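[4Fe-4S]-dependent U34-ARNt thiolase (Methanococcus maripaludis, PDB 6SCY) probably transfers sulfur to uridine 34 of tRNA in an ATP-dependent reaction that relies on a bound [4Fe-4S] cluster. Local coordinates at residues 49-54 with 78-83; 162-167 with 204-209. All coordinates share one frame; numbering follows the deposited sequence.

In the fold
Interaction 1 (49-54 with 78-83) and interaction 2 (162-167 with 204-209) are two strand pairings of one five-stranded parallel sheet, whose order is 111-116, 80-87, 51-55, 164-167, 204-206. Their centres lie about 10 Å apart, and along the chain interaction 1 closes before interaction 2 opens. Strands 51-55 and 164-167 are neighbours that join the two: the backbone pairs K51 O to D163 N at 2.8 Å and A53 O to A166 N at 2.9 Å are probable hydrogen bonds. The strand order 3-2-1-4-5 is that of the HUP-type nucleotide-binding fold, consistent with membership of the PP-loop family and with the predicted ATP-site residues G55 and G168 at the ends of strands 51-55 and 164-167.

Interaction 1. Residues 49-54 with 78-83; sequences NIKVAM and NSNLIA
V52 is gripped through both its polar backbone atoms: its N donates to N80 O at 2.9 Å with a nearly straight N-H...O angle of 165°, and its O accepts I82 N at 3.0 Å. These bonds pair strand 51-54 with strand 80-83 in parallel, the two running at 17° to each other with axes 4.6 Å apart. I50 O receives N80 N at 3.0 Å, whereas M54 N to I82 O is bent and weak. The alternate backbone groups of 51-54 turn the other way: K51 N is hydrogen-bonded to D163 OD2, K51 O probably takes D163 N, and A53 pairs with F164 and A166 of strand 164-167. S79 OG is hydrogen-bonded to K47 O, just before residues 49-54, and lies 3.1 Å from I50 O.

On the face of V52 and M54, a chi1 of 46° and a chain extended beyond CG lay M54 SD and CE across L81 at about a right angle, with CE 3.8 Å from L81 CD2. On the other face, K51 CD packs 3.6 Å from I82 CD1, while K51 NZ is hydrogen-bonded to E160 O. Helix 60-75 links the two strands and meets M54 through A66, and V52 through Y73. Together they form the beta-alpha-beta unit of strand 51-55, helix 60-75 and strand 80-87, the first in the parallel sheet of this PP-loop (HUP-type) fold.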
ATOM      1  N   ASN A  49     -10.133 -38.002  -0.093  1.00 59.88           N
ATOM      2  CA  ASN A  49      -9.987 -38.142   1.360  1.00 59.55           C
ATOM      3  C   ASN A  49      -9.926 -36.790   2.122  1.00 62.69           C
ATOM      4  O   ASN A  49      -9.280 -36.705   3.177  1.00 62.37           O
ATOM      5  CB  ASN A  49      -8.811 -39.067   1.736  1.00 60.73           C
ATOM      6  CG  ASN A  49      -8.644 -40.247   0.814  1.00 81.04           C
ATOM      7  OD1 ASN A  49      -9.586 -41.001   0.543  1.00 73.08           O
ATOM      8  ND2 ASN A  49      -7.441 -40.409   0.289  1.00 74.84           N
ATOM      9  N   ILE A  50     -10.665 -35.762   1.645  1.00 58.51           N
ATOM     10  CA  ILE A  50     -10.743 -34.477   2.364  1.00 57.83           C
ATOM     11  C   ILE A  50     -12.204 -33.977   2.473  1.00 60.24           C
ATOM     12  O   ILE A  50     -13.018 -34.235   1.590  1.00 59.72           O
ATOM     13  CB  ILE A  50      -9.774 -33.346   1.886  1.00 60.59           C
ATOM     14  CG1 ILE A  50      -9.972 -32.995   0.418  1.00 60.98           C
ATOM     15  CG2 ILE A  50      -8.309 -33.636   2.204  1.00 60.69           C
ATOM     16  CD1 ILE A  50     -10.601 -31.740   0.290  1.00 68.65           C
ATOM     17  N   LYS A  51     -12.506 -33.254   3.563  1.00 55.32           N
ATOM     18  CA  LYS A  51     -13.814 -32.676   3.883  1.00 53.98           C
ATOM     19  C   LYS A  51     -13.671 -31.147   3.895  1.00 56.56           C
ATOM     20  O   LYS A  51     -12.793 -30.629   4.593  1.00 57.09           O
ATOM     21  CB  LYS A  51     -14.263 -33.202   5.266  1.00 55.52           C
ATOM     22  CG  LYS A  51     -15.686 -32.854   5.659  1.00 63.25           C
ATOM     23  CD  LYS A  51     -15.992 -33.346   7.053  1.00 72.24           C
ATOM     24  CE  LYS A  51     -16.964 -34.497   7.057  1.00 83.24           C
ATOM     25  NZ  LYS A  51     -17.513 -34.730   8.416  1.00 86.27           N
ATOM     26  N   VAL A  52     -14.495 -30.426   3.110  1.00 51.00           N
ATOM     27  CA  VAL A  52     -14.411 -28.958   3.065  1.00 49.92           C
ATOM     28  C   VAL A  52     -15.701 -28.298   3.513  1.00 52.38           C
ATOM     29  O   VAL A  52     -16.729 -28.440   2.855  1.00 52.03           O
ATOM     30  CB  VAL A  52     -13.931 -28.391   1.701  1.00 54.12           C
ATOM     31  CG1 VAL A  52     -13.948 -26.864   1.693  1.00 53.82           C
ATOM     32  CG2 VAL A  52     -12.544 -28.905   1.336  1.00 54.01           C
ATOM     33  N   ALA A  53     -15.632 -27.561   4.627  1.00 48.06           N
ATOM     34  CA  ALA A  53     -16.729 -26.767   5.171  1.00 47.08           C
ATOM     35  C   ALA A  53     -16.696 -25.464   4.400  1.00 49.53           C
ATOM     36  O   ALA A  53     -15.615 -25.042   3.988  1.00 49.75           O
ATOM     37  CB  ALA A  53     -16.487 -26.487   6.642  1.00 47.82           C
ATOM     38  N   MET A  54     -17.844 -24.828   4.175  1.00 44.59           N
ATOM     39  CA  MET A  54     -17.833 -23.581   3.423  1.00 44.30           C
ATOM     40  C   MET A  54     -18.839 -22.584   3.930  1.00 51.22           C
ATOM     41  O   MET A  54     -20.029 -22.883   3.994  1.00 51.70           O
ATOM     42  CB  MET A  54     -17.962 -23.801   1.903  1.00 45.91           C
ATOM     43  CG  MET A  54     -19.026 -24.760   1.499  1.00 48.87           C
ATOM     44  SD  MET A  54     -19.197 -24.794  -0.286  1.00 52.63           S
ATOM     45  CE  MET A  54     -20.740 -25.593  -0.400  1.00 49.34           C
ATOM     46  N   ASN A  78     -14.395 -40.046  -2.242  1.00 60.85           N
ATOM     47  CA  ASN A  78     -14.116 -39.925  -0.819  1.00 59.30           C
ATOM     48  C   ASN A  78     -13.814 -38.504  -0.397  1.00 62.21           C
ATOM     49  O   ASN A  78     -12.917 -38.287   0.408  1.00 62.53           O
ATOM     50  CB  ASN A  78     -12.998 -40.885  -0.394  1.00 57.48           C
ATOM     51  CG  ASN A  78     -13.250 -42.348  -0.665  1.00 72.13           C
ATOM     52  OD1 ASN A  78     -14.302 -42.760  -1.182  1.00 67.96           O
ATOM     53  ND2 ASN A  78     -12.275 -43.172  -0.316  1.00 59.34           N
ATOM     54  N   SER A  79     -14.573 -37.533  -0.910  1.00 57.81           N
ATOM     55  CA  SER A  79     -14.411 -36.134  -0.515  1.00 57.22           C
ATOM     56  C   SER A  79     -15.754 -35.480  -0.250  1.00 60.86           C
ATOM     57  O   SER A  79     -16.671 -35.631  -1.054  1.00 61.77           O
ATOM     58  CB  SER A  79     -13.561 -35.360  -1.512  1.00 60.00           C
ATOM     59  OG  SER A  79     -12.198 -35.461  -1.134  1.00 68.15           O
ATOM     60  N   ASN A  80     -15.895 -34.827   0.913  1.00 55.67           N
ATOM     61  CA  ASN A  80     -17.153 -34.234   1.358  1.00 55.19           C
ATOM     62  C   ASN A  80     -17.154 -32.716   1.307  1.00 59.78           C
ATOM     63  O   ASN A  80     -16.089 -32.095   1.346  1.00 59.44           O
ATOM     64  CB  ASN A  80     -17.484 -34.734   2.773  1.00 55.59           C
ATOM     65  CG  ASN A  80     -18.949 -34.713   3.113  1.00 79.77           C
ATOM     66  OD1 ASN A  80     -19.414 -33.860   3.873  1.00 71.93           O
ATOM     67  ND2 ASN A  80     -19.707 -35.656   2.558  1.00 73.55           N
ATOM     68  N   LEU A  81     -18.362 -32.117   1.250  1.00 57.08           N
ATOM     69  CA  LEU A  81     -18.565 -30.670   1.199  1.00 56.91           C
ATOM     70  C   LEU A  81     -19.769 -30.302   2.081  1.00 62.59           C
ATOM     71  O   LEU A  81     -20.883 -30.765   1.837  1.00 62.56           O
ATOM     72  CB  LEU A  81     -18.772 -30.236  -0.268  1.00 56.49           C
ATOM     73  CG  LEU A  81     -18.560 -28.773  -0.625  1.00 60.26           C
ATOM     74  CD1 LEU A  81     -17.115 -28.389  -0.517  1.00 60.53           C
ATOM     75  CD2 LEU A  81     -19.014 -28.503  -2.036  1.00 61.36           C
ATOM     76  N   ILE A  82     -19.525 -29.529   3.146  1.00 60.18           N
ATOM     77  CA  ILE A  82     -20.561 -29.100   4.087  1.00 60.67           C
ATOM     78  C   ILE A  82     -20.690 -27.580   4.000  1.00 65.26           C
ATOM     79  O   ILE A  82     -19.675 -26.898   3.933  1.00 65.24           O
ATOM     80  CB  ILE A  82     -20.261 -29.574   5.548  1.00 64.25           C
ATOM     81  CG1 ILE A  82     -19.815 -31.042   5.597  1.00 65.35           C
ATOM     82  CG2 ILE A  82     -21.472 -29.349   6.482  1.00 65.33           C
ATOM     83  CD1 ILE A  82     -19.019 -31.408   6.850  1.00 77.00           C
ATOM     84  N   ALA A  83     -21.923 -27.045   4.002  1.00 62.17           N
ATOM     85  CA  ALA A  83     -22.160 -25.599   3.955  1.00 62.00           C
ATOM     86  C   ALA A  83     -22.638 -25.101   5.301  1.00 65.81           C
ATOM     87  O   ALA A  83     -23.519 -25.712   5.897  1.00 65.79           O
ATOM     88  CB  ALA A  83     -23.181 -25.264   2.882  1.00 62.80           C
TER

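Interaction 2. Residues 162-167 with 204-209. With SO4 (sulfate ion), chain B.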
ATOM      1  N   CYS A 162     -13.540 -30.891   9.682  1.00 61.50           N
ATOM      2  CA  CYS A 162     -13.229 -30.458   8.320  1.00 61.12           C
ATOM      3  C   CYS A 162     -11.763 -30.143   8.160  1.00 61.52           C
ATOM      4  O   CYS A 162     -11.118 -29.688   9.103  1.00 61.52           O
ATOM      5  CB  CYS A 162     -14.100 -29.272   7.918  1.00 62.26           C
ATOM      6  SG  CYS A 162     -15.863 -29.666   7.786  1.00 66.71           S
ATOM      7  N   ASP A 163     -11.235 -30.380   6.963  1.00 55.75           N
ATOM      8  CA  ASP A 163      -9.836 -30.124   6.644  1.00 54.87           C
ATOM      9  C   ASP A 163      -9.602 -28.656   6.263  1.00 57.54           C
ATOM     10  O   ASP A 163      -8.550 -28.093   6.583  1.00 57.48           O
ATOM     11  CB  ASP A 163      -9.361 -31.087   5.543  1.00 56.25           C
ATOM     12  CG  ASP A 163      -9.381 -32.529   5.998  1.00 63.15           C
ATOM     13  OD1 ASP A 163      -8.589 -32.875   6.903  1.00 63.74           O
ATOM     14  OD2 ASP A 163     -10.193 -33.309   5.459  1.00 67.23           O
ATOM     15  N   PHE A 164     -10.588 -28.037   5.591  1.00 52.30           N
ATOM     16  CA  PHE A 164     -10.511 -26.648   5.151  1.00 51.27           C
ATOM     17  C   PHE A 164     -11.832 -25.909   5.345  1.00 54.52           C
ATOM     18  O   PHE A 164     -12.903 -26.528   5.347  1.00 54.03           O
ATOM     19  CB  PHE A 164     -10.081 -26.569   3.679  1.00 52.69           C
ATOM     20  CG  PHE A 164      -8.744 -27.193   3.370  1.00 53.86           C
ATOM     21  CD1 PHE A 164      -7.562 -26.531   3.680  1.00 56.33           C
ATOM     22  CD2 PHE A 164      -8.666 -28.436   2.756  1.00 55.80           C
ATOM     23  CE1 PHE A 164      -6.323 -27.106   3.389  1.00 56.91           C
ATOM     24  CE2 PHE A 164      -7.427 -29.010   2.462  1.00 58.52           C
ATOM     25  CZ  PHE A 164      -6.264 -28.340   2.781  1.00 56.39           C
ATOM     26  N   LEU A 165     -11.746 -24.580   5.509  1.00 50.00           N
ATOM     27  CA  LEU A 165     -12.898 -23.694   5.628  1.00 49.28           C
ATOM     28  C   LEU A 165     -12.840 -22.748   4.419  1.00 52.96           C
ATOM     29  O   LEU A 165     -11.962 -21.889   4.349  1.00 53.12           O
ATOM     30  CB  LEU A 165     -12.884 -22.936   6.974  1.00 49.07           C
ATOM     31  CG  LEU A 165     -13.903 -21.803   7.184  1.00 53.31           C
ATOM     32  CD1 LEU A 165     -15.306 -22.330   7.422  1.00 52.73           C
ATOM     33  CD2 LEU A 165     -13.499 -20.938   8.353  1.00 57.56           C
ATOM     34  N   ALA A 166     -13.731 -22.964   3.437  1.00 48.13           N
ATOM     35  CA  ALA A 166     -13.787 -22.161   2.222  1.00 47.16           C
ATOM     36  C   ALA A 166     -14.599 -20.881   2.428  1.00 51.31           C
ATOM     37  O   ALA A 166     -15.725 -20.941   2.915  1.00 51.42           O
ATOM     38  CB  ALA A 166     -14.343 -22.983   1.076  1.00 47.71           C
ATOM     39  N   ILE A 167     -13.996 -19.719   2.105  1.00 47.74           N
ATOM     40  CA  ILE A 167     -14.596 -18.382   2.230  1.00 47.32           C
ATOM     41  C   ILE A 167     -14.674 -17.742   0.835  1.00 52.32           C
ATOM     42  O   ILE A 167     -13.704 -17.790   0.081  1.00 52.16           O
ATOM     43  CB  ILE A 167     -13.848 -17.480   3.275  1.00 49.80           C
ATOM     44  CG1 ILE A 167     -13.494 -18.224   4.587  1.00 49.49           C
ATOM     45  CG2 ILE A 167     -14.611 -16.189   3.569  1.00 50.46           C
ATOM     46  CD1 ILE A 167     -14.643 -18.616   5.477  1.00 53.75           C
ATOM     47  N   LYS A 204      -7.822 -24.548   8.317  1.00 75.91           N
ATOM     48  CA  LYS A 204      -7.253 -23.661   7.301  1.00 73.54           C
ATOM     49  C   LYS A 204      -8.309 -22.946   6.466  1.00 73.03           C
ATOM     50  O   LYS A 204      -9.163 -23.593   5.855  1.00 72.74           O
ATOM     51  CB  LYS A 204      -6.268 -24.429   6.400  1.00 75.46           C
ATOM     52  CG  LYS A 204      -5.086 -23.595   5.919  1.00 83.33           C
ATOM     53  CD  LYS A 204      -5.256 -23.072   4.499  1.00 88.53           C
ATOM     54  CE  LYS A 204      -3.980 -22.433   4.008  1.00 96.74           C
ATOM     55  NZ  LYS A 204      -4.052 -22.110   2.558  1.00105.60           N
ATOM     56  N   ARG A 205      -8.240 -21.607   6.451  1.00 65.98           N
ATOM     57  CA  ARG A 205      -9.141 -20.745   5.691  1.00 64.25           C
ATOM     58  C   ARG A 205      -8.680 -20.663   4.236  1.00 64.28           C
ATOM     59  O   ARG A 205      -7.609 -20.120   3.955  1.00 64.55           O
ATOM     60  CB  ARG A 205      -9.198 -19.342   6.314  1.00 64.86           C
ATOM     61  CG  ARG A 205     -10.484 -19.036   7.064  1.00 73.03           C
ATOM     62  CD  ARG A 205     -10.422 -17.664   7.711  1.00 77.09           C
ATOM     63  NE  ARG A 205     -11.693 -17.298   8.330  1.00 81.24           N
ATOM     64  CZ  ARG A 205     -12.543 -16.406   7.833  1.00 97.07           C
ATOM     65  NH1 ARG A 205     -12.252 -15.755   6.715  1.00 82.32           N
ATOM     66  NH2 ARG A 205     -13.674 -16.139   8.465  1.00 89.83           N
ATOM     67  N   ILE A 206      -9.465 -21.241   3.319  1.00 57.02           N
ATOM     68  CA  ILE A 206      -9.180 -21.229   1.878  1.00 54.99           C
ATOM     69  C   ILE A 206     -10.162 -20.285   1.172  1.00 55.85           C
ATOM     70  O   ILE A 206     -11.311 -20.182   1.595  1.00 55.58           O
ATOM     71  CB  ILE A 206      -9.117 -22.651   1.228  1.00 57.73           C
ATOM     72  CG1 ILE A 206     -10.388 -23.492   1.514  1.00 58.25           C
ATOM     73  CG2 ILE A 206      -7.861 -23.389   1.672  1.00 57.84           C
ATOM     74  CD1 ILE A 206     -10.789 -24.517   0.450  1.00 61.40           C
ATOM     75  N   LYS A 207      -9.705 -19.563   0.138  1.00 49.57           N
ATOM     76  CA  LYS A 207     -10.547 -18.640  -0.632  1.00 47.79           C
ATOM     77  C   LYS A 207     -10.471 -19.044  -2.104  1.00 50.29           C
ATOM     78  O   LYS A 207      -9.524 -18.654  -2.793  1.00 50.95           O
ATOM     79  CB  LYS A 207     -10.124 -17.174  -0.434  1.00 49.28           C
ATOM     80  CG  LYS A 207     -10.481 -16.611   0.927  1.00 58.48           C
ATOM     81  CD  LYS A 207      -9.361 -15.741   1.472  1.00 65.23           C
ATOM     82  CE  LYS A 207      -9.313 -15.764   2.978  1.00 74.73           C
ATOM     83  NZ  LYS A 207      -8.920 -17.100   3.512  1.00 82.50           N
ATOM     84  N   PRO A 208     -11.408 -19.882  -2.601  1.00 43.86           N
ATOM     85  CA  PRO A 208     -11.329 -20.301  -4.006  1.00 42.37           C
ATOM     86  C   PRO A 208     -11.469 -19.142  -4.988  1.00 43.56           C
ATOM     87  O   PRO A 208     -10.799 -19.144  -6.007  1.00 43.32           O
ATOM     88  CB  PRO A 208     -12.468 -21.322  -4.142  1.00 44.29           C
ATOM     89  CG  PRO A 208     -12.819 -21.719  -2.736  1.00 48.86           C
ATOM     90  CD  PRO A 208     -12.577 -20.486  -1.931  1.00 44.74           C
ATOM     91  N   LEU A 209     -12.283 -18.136  -4.652  1.00 38.99           N
ATOM     92  CA  LEU A 209     -12.543 -16.981  -5.518  1.00 38.54           C
ATOM     93  C   LEU A 209     -11.505 -15.842  -5.423  1.00 43.83           C
ATOM     94  O   LEU A 209     -11.657 -14.831  -6.111  1.00 43.69           O
ATOM     95  CB  LEU A 209     -13.971 -16.438  -5.265  1.00 37.81           C
ATOM     96  CG  LEU A 209     -15.165 -17.388  -5.540  1.00 40.79           C
ATOM     97  CD1 LEU A 209     -16.451 -16.744  -5.160  1.00 40.27           C
ATOM     98  CD2 LEU A 209     -15.268 -17.744  -6.992  1.00 42.81           C
TER
HETATM   99  S   SO4 B 425     -16.080 -13.385   6.718  1.00138.84           S
HETATM  100  O1  SO4 B 425     -16.555 -14.740   6.439  1.00138.31           O
HETATM  101  O2  SO4 B 425     -16.864 -12.418   5.946  1.00138.75           O
HETATM  102  O3  SO4 B 425     -14.671 -13.270   6.350  1.00138.99           O
HETATM  103  O4  SO4 B 425     -16.229 -13.109   8.145  1.00139.49           O
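The extended chain of R205 from CG to NE (chi2 177°, chi3 175°) carries its guanidinium across I167, whose chi1 of -44° sets CG1 anti to the carbonyl carbon. I167 CG1 lies over one face of the guanidinium, offset toward the rim, 3.5 Å from R205 NH1. A sulfate, probably from the crystallisation liquor, sits at the edge of the same group; SO4 O3 lies in its plane and takes a weak hydrogen bond from R205 NH1 at 3.5 Å. R205 NH1 also forms a salt bridge with a second sulfate, to which K207 NZ makes only a long, weak ion pair. On the same face of the sheet L165 lies alongside R205, with CD2 3.8 Å from R205 CG.

On the opposite face F164 crosses I206 at about a right angle, CD1 of the ring meeting I206 CG2 at 3.7 Å, and A166 CB rests on I206 CD1. Three hydrogen bonds of 2.8 Å zip the backbones in parallel: L165 N to K204 O, I206 N to L165 O, and I167 N to I206 O.

Strand 204-206 is the outermost strand of the sheet within this chain. Helix 141-159 covers L165 through L153 and S157, helix 60-75 meets A166 through L69, and strand 51-55 flanks 164-167 along its other edge.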